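Local coordinates for viral protein F93 (Sulfolobus turreted icosahedral virus, PDB 2CO5), which is a dimeric winged-helix protein that probably binds DNA, perhaps to regulate transcription of viral or host genes in the infected archaeal cell, at residues B[17-22]-B[71-76]. Sequence-based numbering, arbitrary orientation.
Sequences VLVING and LFLTEK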
ATOM      1  N   VAL B  17      13.204   6.554   0.930  1.00 53.05           N
ATOM      2  CA  VAL B  17      13.994   7.780   0.765  1.00 53.51           C
ATOM      3  C   VAL B  17      15.117   7.865   1.810  1.00 53.62           C
ATOM      4  O   VAL B  17      16.217   8.330   1.508  1.00 55.11           O
ATOM      5  CB  VAL B  17      13.094   9.047   0.792  1.00 55.30           C
ATOM      6  CG1 VAL B  17      13.912  10.317   1.055  1.00 55.15           C
ATOM      7  CG2 VAL B  17      12.338   9.173  -0.518  1.00 51.01           C
ATOM      8  N   LEU B  18      14.839   7.396   3.024  1.00 51.42           N
ATOM      9  CA  LEU B  18      15.875   7.252   4.055  1.00 51.05           C
ATOM     10  C   LEU B  18      16.968   6.256   3.650  1.00 47.66           C
ATOM     11  O   LEU B  18      18.149   6.588   3.686  1.00 49.54           O
ATOM     12  CB  LEU B  18      15.255   6.843   5.397  1.00 50.34           C
ATOM     13  CG  LEU B  18      14.941   8.007   6.340  1.00 54.39           C
ATOM     14  CD1 LEU B  18      16.230   8.513   6.968  1.00 44.99           C
ATOM     15  CD2 LEU B  18      14.209   9.128   5.610  1.00 45.26           C
ATOM     16  N   VAL B  19      16.568   5.048   3.261  1.00 47.48           N
ATOM     17  CA  VAL B  19      17.511   4.015   2.796  1.00 48.90           C
ATOM     18  C   VAL B  19      18.339   4.494   1.597  1.00 49.21           C
ATOM     19  O   VAL B  19      19.548   4.275   1.540  1.00 52.81           O
ATOM     20  CB  VAL B  19      16.769   2.712   2.416  1.00 46.80           C
ATOM     21  CG1 VAL B  19      17.694   1.743   1.678  1.00 43.64           C
ATOM     22  CG2 VAL B  19      16.185   2.062   3.653  1.00 51.46           C
ATOM     23  N   ILE B  20      17.670   5.143   0.649  1.00 50.84           N
ATOM     24  CA  ILE B  20      18.318   5.781  -0.505  1.00 50.71           C
ATOM     25  C   ILE B  20      19.428   6.755  -0.094  1.00 47.91           C
ATOM     26  O   ILE B  20      20.468   6.829  -0.745  1.00 42.02           O
ATOM     27  CB  ILE B  20      17.271   6.544  -1.365  1.00 48.79           C
ATOM     28  CG1 ILE B  20      16.623   5.606  -2.386  1.00 63.02           C
ATOM     29  CG2 ILE B  20      17.900   7.710  -2.087  1.00 57.97           C
ATOM     30  CD1 ILE B  20      15.439   6.230  -3.141  1.00 54.35           C
ATOM     31  N   ASN B  21      19.189   7.502   0.984  1.00 49.78           N
ATOM     32  CA  ASN B  21      20.134   8.500   1.481  1.00 48.98           C
ATOM     33  C   ASN B  21      21.002   7.960   2.618  1.00 49.87           C
ATOM     34  O   ASN B  21      21.452   8.717   3.476  1.00 51.47           O
ATOM     35  CB  ASN B  21      19.373   9.755   1.926  1.00 50.02           C
ATOM     36  CG  ASN B  21      18.819  10.548   0.752  1.00 42.33           C
ATOM     37  OD1 ASN B  21      19.548  11.291   0.097  1.00 46.76           O
ATOM     38  ND2 ASN B  21      17.526  10.390   0.481  1.00 48.04           N
ATOM     39  N   GLY B  22      21.243   6.651   2.613  1.00 49.61           N
ATOM     40  CA  GLY B  22      22.106   6.011   3.600  1.00 50.59           C
ATOM     41  C   GLY B  22      21.598   6.073   5.031  1.00 51.01           C
ATOM     42  O   GLY B  22      22.393   6.249   5.954  1.00 49.64           O
ATOM     43  N   LEU B  71      16.930  13.218  10.492  1.00 51.89           N
ATOM     44  CA  LEU B  71      16.254  11.933  10.624  1.00 51.57           C
ATOM     45  C   LEU B  71      17.259  10.800  10.421  1.00 51.29           C
ATOM     46  O   LEU B  71      18.149  10.887   9.577  1.00 49.75           O
ATOM     47  CB  LEU B  71      15.101  11.809   9.618  1.00 50.80           C
ATOM     48  CG  LEU B  71      13.908  12.746   9.820  1.00 49.68           C
ATOM     49  CD1 LEU B  71      12.884  12.567   8.698  1.00 51.20           C
ATOM     50  CD2 LEU B  71      13.262  12.517  11.201  1.00 47.91           C
ATOM     51  N   PHE B  72      17.106   9.751  11.223  1.00 52.48           N
ATOM     52  CA  PHE B  72      17.893   8.536  11.106  1.00 50.39           C
ATOM     53  C   PHE B  72      16.950   7.345  11.041  1.00 51.32           C
ATOM     54  O   PHE B  72      15.943   7.310  11.753  1.00 48.57           O
ATOM     55  CB  PHE B  72      18.801   8.363  12.316  1.00 47.56           C
ATOM     56  CG  PHE B  72      19.856   9.424  12.446  1.00 52.70           C
ATOM     57  CD1 PHE B  72      19.590  10.604  13.128  1.00 56.73           C
ATOM     58  CD2 PHE B  72      21.118   9.236  11.904  1.00 44.41           C
ATOM     59  CE1 PHE B  72      20.555  11.588  13.254  1.00 34.03           C
ATOM     60  CE2 PHE B  72      22.099  10.215  12.036  1.00 59.29           C
ATOM     61  CZ  PHE B  72      21.805  11.397  12.710  1.00 47.17           C
ATOM     62  N   LEU B  73      17.291   6.375  10.194  1.00 49.78           N
ATOM     63  CA  LEU B  73      16.599   5.097  10.153  1.00 49.81           C
ATOM     64  C   LEU B  73      17.270   4.147  11.149  1.00 49.42           C
ATOM     65  O   LEU B  73      18.454   3.889  11.058  1.00 50.30           O
ATOM     66  CB  LEU B  73      16.653   4.518   8.731  1.00 53.63           C
ATOM     67  CG  LEU B  73      15.724   3.347   8.403  1.00 48.89           C
ATOM     68  CD1 LEU B  73      14.273   3.763   8.514  1.00 53.34           C
ATOM     69  CD2 LEU B  73      16.013   2.821   7.012  1.00 45.91           C
ATOM     70  N   THR B  74      16.502   3.634  12.102  1.00 52.46           N
ATOM     71  CA  THR B  74      17.014   2.708  13.105  1.00 50.52           C
ATOM     72  C   THR B  74      17.090   1.285  12.565  1.00 50.92           C
ATOM     73  O   THR B  74      16.584   0.995  11.480  1.00 56.46           O
ATOM     74  CB  THR B  74      16.099   2.679  14.346  1.00 52.86           C
ATOM     75  OG1 THR B  74      14.818   2.129  13.985  1.00 44.61           O
ATOM     76  CG2 THR B  74      15.926   4.085  14.922  1.00 51.81           C
ATOM     77  N   GLU B  75      17.713   0.398  13.340  1.00 51.34           N
ATOM     78  CA  GLU B  75      17.755  -1.023  13.009  0.50 50.47           C
ATOM     79  C   GLU B  75      16.342  -1.574  12.888  1.00 51.38           C
ATOM     80  O   GLU B  75      16.040  -2.336  11.971  1.00 50.70           O
ATOM     81  CB  GLU B  75      18.508  -1.803  14.086  0.50 52.82           C
ATOM     82  CG  GLU B  75      19.992  -1.492  14.172  0.50 47.35           C
ATOM     83  CD  GLU B  75      20.633  -2.096  15.404  0.50 52.73           C
ATOM     84  OE1 GLU B  75      20.055  -3.052  15.969  0.50 62.87           O
ATOM     85  OE2 GLU B  75      21.715  -1.614  15.806  0.50 54.73           O
ATOM     86  N   LYS B  76      15.474  -1.177  13.823  1.00 51.15           N
ATOM     87  CA  LYS B  76      14.060  -1.551  13.784  1.00 49.37           C
ATOM     88  C   LYS B  76      13.416  -1.089  12.468  1.00 51.93           C
ATOM     89  O   LYS B  76      12.622  -1.819  11.861  1.00 50.85           O
ATOM     90  CB  LYS B  76      13.314  -0.951  14.984  1.00 48.54           C
ATOM     91  CG  LYS B  76      11.812  -1.278  15.044  1.00 50.34           C
ATOM     92  CD  LYS B  76      11.132  -0.648  16.264  1.00 48.50           C
ATOM     93  CE  LYS B  76       9.624  -0.868  16.230  1.00 50.18           C
ATOM     94  NZ  LYS B  76       8.949  -0.510  17.513  1.00 55.24           N
TER
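Leu18 and Leu73 bring the end of helix 9-20 against the last residues of strand 70-73, their CA atoms 6.5 Å apart, in the core of a winged-helix domain. Strand 70-73 is the middle strand of the antiparallel sheet; it pairs with 24-26 and 60-63. Leu71 and Leu73 face the helix, while CB of Phe72 points away from it and the Phe72 ring makes a cation-pi contact with Arg61. The helix ends in a Schellman motif with Gly22, of positive phi, as C-prime residue: Ser23 N bonds to Leu18 O and Gly22 N to Val19 O (3.1 Å). Across the interface the contact is apolar. Leu18 lies against the strand backbone, its CD1 4.0 Å from both Leu71 O and Leu73 N, and its CB packs 4.3 Å from Leu73 CB. In Leu73, chi1 of -166° and chi2 of 63° leave CD2 anti to CA, extended to a tight 3.4 Å from Val19 CG2, the methyl beside the backbone N of Val19; the two side chains cross at a slant. Leu60 of strand 60-63 touches both Leu18 and Leu73, and Met78 and Phe81 of helix 75-92 touch Val19, so both elements join the same apolar cluster. One turn on from Val17, at the first residue after the helix, Asn21 ND2 donates to Val17 O at 2.6 Å, while Asn21 N reaches the same oxygen from the opposite face of the carbonyl plane.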